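Local coordinates for protein putative hydroxymethylglutaryl-CoA synthase (Streptococcus mutans, PDB 3SQZ) that binds coenzyme A in a thiolase-fold framework and probably acts as a hydroxymethylglutaryl-CoA synthase, at residues V50-D55 / L73-I78. Numbering follows the deposited sequence. Where two conformers were deposited one is given.
Sequences VLNMKD and LNALSI
Met53 reaches over the backbone of Asn74 to Leu76, where strand 49-52 gives way to a helix. Its CB lies 3.4 Å from Asn74 O, and CG passes the same peptide, 3.4 Å from Asn74 C. The bend at chi2 (-59°) brings SD to 3.5 Å from Leu76 CG in the modelled conformer of Leu76, the two side chains crossing at about a right angle; chi3 (-88°) then sets only the direction of CE. A flexible, unbranched thioether suits such a winding path. Next to this turn, strands 50-52 and 75-78 run antiparallel: Leu51 and Leu76 form a hydrogen-bonded pair, with Leu51 N to Leu76 O at 2.8 Å and a less straight return bond from Leu76 N to Leu51 O (N-H...O 155°). Leu51 CB rests against Ile78 CG1 (3.8 Å), and both residues offer bulky apolar surface to helix 378-385, where Tyr381 touches both. On the sheet face of Val50 and Asn52, little Ala75 lets Val50 CG2 come to 3.5 Å from its CB, while Asn52 OD1 also leans on that methyl. Asn74 O serves two donors: Met53 N at 3.0 Å, from above the carbonyl plane, and a water that accepts from Lys54 N. One carbonyl thus ties the helix's first turn, directly and through water, to the residue just before strand 75-78.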
ATOM      1  N   VAL A  50      -5.388  13.164 -10.352  1.00  9.54           N
ATOM      2  CA  VAL A  50      -4.198  13.552  -9.617  1.00  9.66           C
ATOM      3  C   VAL A  50      -4.307  15.004  -9.170  1.00  9.59           C
ATOM      4  O   VAL A  50      -4.833  15.851  -9.894  1.00 10.71           O
ATOM      5  CB  VAL A  50      -2.912  13.324 -10.469  1.00 10.36           C
ATOM      6  CG1 VAL A  50      -2.952  14.109 -11.791  1.00 11.00           C
ATOM      7  CG2 VAL A  50      -1.660  13.644  -9.675  1.00 10.83           C
ATOM      8  N   LEU A  51      -3.830  15.266  -7.956  1.00  9.80           N
ATOM      9  CA  LEU A  51      -3.670  16.614  -7.435  1.00 10.57           C
ATOM     10  C   LEU A  51      -2.177  16.908  -7.397  1.00 10.21           C
ATOM     11  O   LEU A  51      -1.415  16.240  -6.694  1.00 10.77           O
ATOM     12  CB  LEU A  51      -4.271  16.726  -6.034  1.00 11.36           C
ATOM     13  CG  LEU A  51      -4.062  18.068  -5.336  1.00 12.34           C
ATOM     14  CD1 LEU A  51      -4.775  19.207  -6.068  1.00 14.01           C
ATOM     15  CD2 LEU A  51      -4.543  17.978  -3.895  1.00 13.54           C
ATOM     16  N   ASN A  52      -1.756  17.900  -8.168  1.00 11.16           N
ATOM     17  CA  ASN A  52      -0.353  18.277  -8.183  1.00 12.72           C
ATOM     18  C   ASN A  52      -0.042  19.142  -6.958  1.00 11.90           C
ATOM     19  O   ASN A  52      -0.798  20.059  -6.628  1.00 13.29           O
ATOM     20  CB  ASN A  52      -0.000  18.950  -9.512  1.00 14.99           C
ATOM     21  CG  ASN A  52       0.037  17.951 -10.666  1.00 17.77           C
ATOM     22  OD1 ASN A  52       0.415  16.791 -10.485  1.00 19.74           O
ATOM     23  ND2 ASN A  52      -0.364  18.393 -11.850  1.00 20.16           N
ATOM     24  N   MET A  53       1.056  18.839  -6.274  1.00 12.61           N
ATOM     25  CA  MET A  53       1.363  19.512  -5.018  1.00 13.23           C
ATOM     26  C   MET A  53       1.565  21.015  -5.184  1.00 13.85           C
ATOM     27  O   MET A  53       1.226  21.795  -4.297  1.00 14.75           O
ATOM     28  CB  MET A  53       2.568  18.878  -4.335  1.00 14.03           C
ATOM     29  CG  MET A  53       2.294  17.455  -3.850  1.00 16.02           C
ATOM     30  SD  MET A  53       0.923  17.318  -2.673  1.00 20.88           S
ATOM     31  CE  MET A  53       1.781  17.582  -1.131  1.00 21.69           C
ATOM     32  N   LYS A  54       2.100  21.439  -6.322  1.00 14.01           N
ATOM     33  CA  LYS A  54       2.274  22.868  -6.537  1.00 15.38           C
ATOM     34  C   LYS A  54       0.927  23.589  -6.566  1.00 14.94           C
ATOM     35  O   LYS A  54       0.829  24.744  -6.142  1.00 16.12           O
ATOM     36  CB  LYS A  54       3.058  23.130  -7.818  1.00 16.84           C
ATOM     37  CG  LYS A  54       2.340  22.698  -9.071  1.00 18.14           C
ATOM     38  CD  LYS A  54       3.235  22.816 -10.283  1.00 21.23           C
ATOM     39  CE  LYS A  54       2.467  22.460 -11.532  1.00 22.76           C
ATOM     40  NZ  LYS A  54       3.345  22.474 -12.727  1.00 24.56           N
ATOM     41  N   ASP A  55      -0.107  22.921  -7.075  1.00 13.96           N
ATOM     42  CA  ASP A  55      -1.445  23.504  -7.086  1.00 13.48           C
ATOM     43  C   ASP A  55      -2.012  23.616  -5.667  1.00 13.16           C
ATOM     44  O   ASP A  55      -2.630  24.623  -5.315  1.00 14.22           O
ATOM     45  CB  ASP A  55      -2.404  22.706  -7.974  1.00 13.95           C
ATOM     46  CG  ASP A  55      -2.105  22.853  -9.459  1.00 14.66           C
ATOM     47  OD1 ASP A  55      -1.403  23.814  -9.850  1.00 16.70           O
ATOM     48  OD2 ASP A  55      -2.594  22.024 -10.253  1.00 14.10           O
ATOM     49  N   LEU A  73       7.205  15.068  -1.996  1.00 14.20           N
ATOM     50  CA  LEU A  73       6.019  14.693  -2.764  1.00 13.90           C
ATOM     51  C   LEU A  73       5.813  15.636  -3.941  1.00 13.50           C
ATOM     52  O   LEU A  73       5.922  16.855  -3.798  1.00 15.39           O
ATOM     53  CB  LEU A  73       4.764  14.723  -1.887  1.00 14.53           C
ATOM     54  CG  LEU A  73       4.575  13.564  -0.910  1.00 14.87           C
ATOM     55  CD1 LEU A  73       3.414  13.848   0.035  1.00 16.42           C
ATOM     56  CD2 LEU A  73       4.333  12.268  -1.671  1.00 15.81           C
ATOM     57  N   ASN A  74       5.487  15.062  -5.092  1.00 12.49           N
ATOM     58  CA  ASN A  74       5.182  15.834  -6.294  1.00 12.46           C
ATOM     59  C   ASN A  74       3.687  15.915  -6.586  1.00 11.07           C
ATOM     60  O   ASN A  74       3.197  16.936  -7.054  1.00 11.71           O
ATOM     61  CB  ASN A  74       5.887  15.230  -7.509  1.00 13.15           C
ATOM     62  CG  ASN A  74       7.389  15.234  -7.374  1.00 17.05           C
ATOM     63  OD1 ASN A  74       8.069  14.337  -7.871  1.00 19.23           O
ATOM     64  ND2 ASN A  74       7.919  16.240  -6.695  1.00 17.98           N
ATOM     65  N   ALA A  75       2.972  14.826  -6.324  1.00 11.00           N
ATOM     66  CA  ALA A  75       1.569  14.726  -6.692  1.00 10.49           C
ATOM     67  C   ALA A  75       0.920  13.616  -5.887  1.00  9.97           C
ATOM     68  O   ALA A  75       1.604  12.732  -5.372  1.00 10.91           O
ATOM     69  CB  ALA A  75       1.433  14.450  -8.189  1.00 11.39           C
ATOM     70  N   LEU A  76      -0.404  13.652  -5.796  1.00  9.89           N
ATOM     71  CA  LEU A  76      -1.202  12.709  -5.003  0.62 10.35           C
ATOM     72  C   LEU A  76      -2.341  12.162  -5.853  1.00  9.44           C
ATOM     73  O   LEU A  76      -3.000  12.953  -6.520  1.00 10.51           O
ATOM     74  CB  LEU A  76      -1.858  13.439  -3.824  0.62 11.04           C
ATOM     75  CG  LEU A  76      -1.019  14.387  -2.972  0.62 11.46           C
ATOM     76  CD1 LEU A  76      -1.903  15.060  -1.926  0.62 11.89           C
ATOM     77  CD2 LEU A  76       0.124  13.641  -2.310  0.62 12.21           C
ATOM     78  N   SER A  77      -2.637  10.869  -5.763  1.00  9.39           N
ATOM     79  CA  SER A  77      -3.830  10.338  -6.400  1.00  9.17           C
ATOM     80  C   SER A  77      -5.079  10.737  -5.631  1.00  9.56           C
ATOM     81  O   SER A  77      -5.113  10.665  -4.401  1.00 10.29           O
ATOM     82  CB  SER A  77      -3.781   8.818  -6.483  1.00 10.01           C
ATOM     83  OG  SER A  77      -2.757   8.409  -7.372  1.00  9.83           O
ATOM     84  N   ILE A  78      -6.115  11.116  -6.374  1.00  9.70           N
ATOM     85  CA  ILE A  78      -7.402  11.502  -5.808  1.00  9.91           C
ATOM     86  C   ILE A  78      -8.460  10.554  -6.345  1.00  9.46           C
ATOM     87  O   ILE A  78      -8.532  10.308  -7.550  1.00 10.12           O
ATOM     88  CB  ILE A  78      -7.752  12.963  -6.173  1.00 10.26           C
ATOM     89  CG1 ILE A  78      -6.755  13.932  -5.523  1.00 11.22           C
ATOM     90  CG2 ILE A  78      -9.195  13.297  -5.790  1.00 11.37           C
ATOM     91  CD1 ILE A  78      -6.677  13.838  -4.011  1.00 13.30           C
TER
HETATM   92  O   HOH W   1       3.600  19.532  -8.076  1.00 19.84           O